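Local coordinates for putative efflux transporter (Bacteroides eggerthii, PDB 4L8J), which probably serves as the periplasmic adaptor, or membrane-fusion, subunit of an HlyD-type efflux pump, linking an inner-membrane transporter to an outer-membrane channel, at residues K302-K305 against P306-V310; T309-T312 against A313-Q317. One frame throughout, in Å; residues are numbered along the deposited sequence.

Interaction 1 (K302-K305 against P306-V310); sequences KGLK and PGETV
Pro306 follows Lys305 in a bend at the protein surface, where the CB of Lys305 packs near the ring's CD. Its ring-restricted phi makes proline a good choice for the first corner of such a bend, because the backbone is already set in the required conformation. Gly307 takes the second corner with a positive phi, where any CB would press on the carbonyl O of Pro306, so glycine is the natural occupant. Together they form the middle of a type II beta turn running from Lys305 to Glu308, closed by a weak bond from Glu308 N to Lys305 O, 3.4 Å long. The turn leads the chain from the loop after strand 297-300 into strand 309-313.

Glu308 then folds its side chain back over the turn. Its CG is anti to the carbonyl carbon (chi1 -65°), which carries the carboxylate across to the backbone of Lys305. On the way, CG passes 3.4 Å from Lys305 O. OE1 accepts a hydrogen bond of 3.0 Å from Lys305 N. The bond is fairly straight, with an angle of 157° at the hydrogen. The N-H arrives on the anti side, 23° out of the carboxylate plane. OE1 also rests 3.6 Å from Leu304 CA. The other oxygen, OE2, makes a salt bridge with Arg285 of the second subunit, whose guanidinium also bonds Gly303 O. Were this glutamate an alanine, the Lys305 amide would probably lose this acceptor and Arg285 of the second subunit its carboxylate mate.

Val310, on the strand itself, turns its branched side chain back to the loop, and its CG1 meets Leu304 CD2 at 4.3 Å, a loose apolar touch. Leu304 also packs on Val258 of the second subunit.

Interaction 2 (T309-T312 against A313-Q317); sequences TVVT and AGVYQ
Val311 meets Val315 where strand 309-313 ends and the chain bends away into a loop, a local apolar contact four residues apart. The strand pairs antiparallel with a strand of the second subunit through Val310, Val311 and Ala313, so the sheet runs on across the interface. A beta-branched residue suits the extended backbone at Val311, and its CG1 is the methyl that works here. With CG1 anti to the backbone N (chi1 166°), that methyl reaches forward along the chain to the bend, where it lies 3.5 Å from Ala313 O and 4.2 Å from Gly314 C. Val311 is buried, and Leu318 of the same chain and Trp275 of the second subunit also pack against it.

Thr312 breaks from the extended path, its psi of -13° starting the bend. Its CB bond heads away from the following residues. A beta-branched residue again suits this last part of the strand, where the threonine packs on Lys11 of the second subunit and its carbonyl O accepts a hydrogen bond from Ser261 OG of that subunit. Beyond it the small Ala313 directs its methyl away from Val311. Gly314 has a positive phi of 104°, at which a CB would be pushed against the carbonyl O of Ala313; this favours glycine and lets the chain swing round to bring Val315 back beside Val311.

The two valine side chains run antiparallel alongside each other and touch through their CG1 methyls. Of the Val315 methyls, CG2 lies over the centre of one face of the Tyr316 ring, 3.9 Å above its plane, whereas CG1 turns to the strand and touches Val311 CG1 at 3.6 Å.

Both interactions are surface contacts at the far end of the elongated chain, their centres about 14 Å apart, and each involves strand 309-313. They share Thr309 and Val310: interaction 1 shapes the turn by which the chain enters that strand, interaction 2 the bend by which it leaves. Their chemistry differs accordingly. The entry turn is held mainly by polar bonds, a side-chain carboxylate on a backbone amide backed by a weak turn bond, whereas the exit rests on valine methyls with no hydrogen bond between its segments. Glycines at positive phi permit both changes of direction. Both contacts join the sheet that runs on into the second subunit, which adds an arginine at the entry and tryptophan and serine at the exit.

Interaction 1 (K302-K305 against P306-V310)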
loop_
_atom_site.group_PDB
_atom_site.type_symbol
_atom_site.label_atom_id
_atom_site.label_comp_id
_atom_site.label_asym_id
_atom_site.label_seq_id
_atom_site.Cartn_x
_atom_site.Cartn_y
_atom_site.Cartn_z
ATOM N N LYS A 302 16.567 -7.459 -1.870
ATOM C CA LYS A 302 17.963 -7.914 -1.948
ATOM C C LYS A 302 18.264 -8.525 -3.305
ATOM O O LYS A 302 17.375 -9.140 -3.900
ATOM C CB LYS A 302 18.203 -8.978 -0.835
ATOM C CG LYS A 302 19.670 -9.349 -0.587
ATOM C CD LYS A 302 19.813 -10.220 0.657
ATOM N N GLY A 303 19.512 -8.393 -3.749
ATOM C CA GLY A 303 19.995 -9.005 -4.983
ATOM C C GLY A 303 20.176 -8.125 -6.210
ATOM O O GLY A 303 20.663 -8.610 -7.240
ATOM N N LEU A 304 19.776 -6.842 -6.130
ATOM C CA LEU A 304 19.886 -5.905 -7.259
ATOM C C LEU A 304 20.405 -4.536 -6.839
ATOM O O LEU A 304 20.125 -4.088 -5.734
ATOM C CB LEU A 304 18.514 -5.722 -7.939
ATOM C CG LEU A 304 17.870 -6.963 -8.555
ATOM C CD1 LEU A 304 16.459 -6.690 -8.950
ATOM C CD2 LEU A 304 18.679 -7.501 -9.741
ATOM N N LYS A 305 21.098 -3.850 -7.753
ATOM C CA LYS A 305 21.562 -2.478 -7.564
ATOM C C LYS A 305 20.866 -1.592 -8.622
ATOM O O LYS A 305 20.579 -2.089 -9.721
ATOM C CB LYS A 305 23.102 -2.375 -7.698
ATOM C CG LYS A 305 23.905 -3.093 -6.617
ATOM C CD LYS A 305 25.402 -3.108 -6.951
ATOM C CE LYS A 305 26.194 -4.122 -6.146
ATOM N NZ LYS A 305 26.419 -3.691 -4.739
ATOM N N PRO A 306 20.611 -0.286 -8.348
ATOM C CA PRO A 306 19.991 0.568 -9.380
ATOM C C PRO A 306 20.844 0.631 -10.636
ATOM O O PRO A 306 22.070 0.590 -10.553
ATOM C CB PRO A 306 19.921 1.956 -8.713
ATOM C CG PRO A 306 20.083 1.725 -7.287
ATOM C CD PRO A 306 20.906 0.490 -7.125
ATOM N N GLY A 307 20.197 0.686 -11.784
ATOM C CA GLY A 307 20.919 0.802 -13.038
ATOM C C GLY A 307 21.239 -0.506 -13.727
ATOM O O GLY A 307 21.553 -0.494 -14.917
ATOM N N GLU A 308 21.163 -1.642 -13.010
ATOM C CA GLU A 308 21.390 -2.946 -13.645
ATOM C C GLU A 308 20.253 -3.230 -14.637
ATOM O O GLU A 308 19.156 -2.685 -14.488
ATOM C CB GLU A 308 21.486 -4.083 -12.594
ATOM C CG GLU A 308 22.691 -3.974 -11.674
ATOM C CD GLU A 308 23.004 -5.259 -10.935
ATOM O OE1 GLU A 308 22.329 -5.542 -9.923
ATOM O OE2 GLU A 308 23.894 -6.008 -11.398
ATOM N N THR A 309 20.509 -4.093 -15.625
ATOM C CA THR A 309 19.525 -4.440 -16.646
ATOM C C THR A 309 18.989 -5.863 -16.441
ATOM O O THR A 309 19.766 -6.813 -16.385
ATOM C CB THR A 309 20.155 -4.264 -18.039
ATOM O OG1 THR A 309 20.675 -2.945 -18.118
ATOM C CG2 THR A 309 19.158 -4.494 -19.158
ATOM N N VAL A 310 17.658 -6.013 -16.394
ATOM C CA VAL A 310 17.023 -7.336 -16.257
ATOM C C VAL A 310 16.196 -7.664 -17.520
ATOM O O VAL A 310 15.687 -6.755 -18.154
ATOM C CB VAL A 310 16.152 -7.492 -14.975
ATOM C CG1 VAL A 310 16.996 -7.423 -13.697
ATOM C CG2 VAL A 310 15.014 -6.460 -14.922
#

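Interaction 2 (T309-T312 against A313-Q317)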
loop_
_atom_site.group_PDB
_atom_site.type_symbol
_atom_site.label_atom_id
_atom_site.label_comp_id
_atom_site.label_asym_id
_atom_site.label_seq_id
_atom_site.Cartn_x
_atom_site.Cartn_y
_atom_site.Cartn_z
ATOM N N THR A 309 20.509 -4.093 -15.625
ATOM C CA THR A 309 19.525 -4.440 -16.646
ATOM C C THR A 309 18.989 -5.863 -16.441
ATOM O O THR A 309 19.766 -6.813 -16.385
ATOM C CB THR A 309 20.155 -4.264 -18.039
ATOM O OG1 THR A 309 20.675 -2.945 -18.118
ATOM C CG2 THR A 309 19.158 -4.494 -19.158
ATOM N N VAL A 310 17.658 -6.013 -16.394
ATOM C CA VAL A 310 17.023 -7.336 -16.257
ATOM C C VAL A 310 16.196 -7.664 -17.520
ATOM O O VAL A 310 15.687 -6.755 -18.154
ATOM C CB VAL A 310 16.152 -7.492 -14.975
ATOM C CG1 VAL A 310 16.996 -7.423 -13.697
ATOM C CG2 VAL A 310 15.014 -6.460 -14.922
ATOM N N VAL A 311 16.025 -8.957 -17.847
ATOM C CA VAL A 311 15.162 -9.416 -18.947
ATOM C C VAL A 311 13.697 -9.354 -18.439
ATOM O O VAL A 311 13.442 -9.827 -17.342
ATOM C CB VAL A 311 15.550 -10.859 -19.389
ATOM C CG1 VAL A 311 14.476 -11.488 -20.278
ATOM C CG2 VAL A 311 16.916 -10.880 -20.081
ATOM N N THR A 312 12.754 -8.813 -19.227
ATOM C CA THR A 312 11.335 -8.732 -18.840
ATOM C C THR A 312 10.423 -9.575 -19.767
ATOM O O THR A 312 9.246 -9.752 -19.460
ATOM C CB THR A 312 10.871 -7.280 -18.801
ATOM O OG1 THR A 312 11.005 -6.714 -20.110
ATOM C CG2 THR A 312 11.639 -6.458 -17.791
ATOM N N ALA A 313 10.948 -10.031 -20.911
ATOM C CA ALA A 313 10.251 -10.889 -21.895
ATOM C C ALA A 313 11.279 -11.776 -22.584
ATOM O O ALA A 313 12.297 -11.290 -23.072
ATOM C CB ALA A 313 9.490 -10.043 -22.927
ATOM N N GLY A 314 11.012 -13.065 -22.563
ATOM C CA GLY A 314 11.876 -14.106 -23.110
ATOM C C GLY A 314 12.612 -14.871 -22.023
ATOM O O GLY A 314 13.576 -15.570 -22.323
ATOM N N VAL A 315 12.152 -14.782 -20.759
ATOM C CA VAL A 315 12.847 -15.407 -19.616
ATOM C C VAL A 315 12.874 -16.943 -19.677
ATOM O O VAL A 315 13.776 -17.524 -19.070
ATOM C CB VAL A 315 12.376 -14.939 -18.206
ATOM C CG1 VAL A 315 12.268 -13.417 -18.112
ATOM C CG2 VAL A 315 11.073 -15.609 -17.774
ATOM N N TYR A 316 11.910 -17.596 -20.379
ATOM C CA TYR A 316 11.836 -19.066 -20.424
ATOM C C TYR A 316 12.671 -19.701 -21.559
ATOM O O TYR A 316 12.890 -20.908 -21.541
ATOM C CB TYR A 316 10.376 -19.560 -20.517
ATOM C CG TYR A 316 9.526 -19.137 -19.336
ATOM C CD1 TYR A 316 9.821 -19.572 -18.045
ATOM C CD2 TYR A 316 8.447 -18.269 -19.503
ATOM C CE1 TYR A 316 9.066 -19.150 -16.950
ATOM C CE2 TYR A 316 7.661 -17.873 -18.418
ATOM C CZ TYR A 316 7.975 -18.316 -17.142
ATOM O OH TYR A 316 7.206 -17.917 -16.069
ATOM N N GLN A 317 13.189 -18.907 -22.476
ATOM C CA GLN A 317 13.964 -19.439 -23.595
ATOM C C GLN A 317 15.455 -19.091 -23.454
ATOM O O GLN A 317 16.146 -18.903 -24.449
ATOM C CB GLN A 317 13.389 -18.872 -24.896
ATOM C CG GLN A 317 11.931 -19.256 -25.135
ATOM C CD GLN A 317 11.232 -18.170 -25.901
ATOM O OE1 GLN A 317 10.896 -17.106 -25.360
ATOM N NE2 GLN A 317 11.032 -18.401 -27.189
#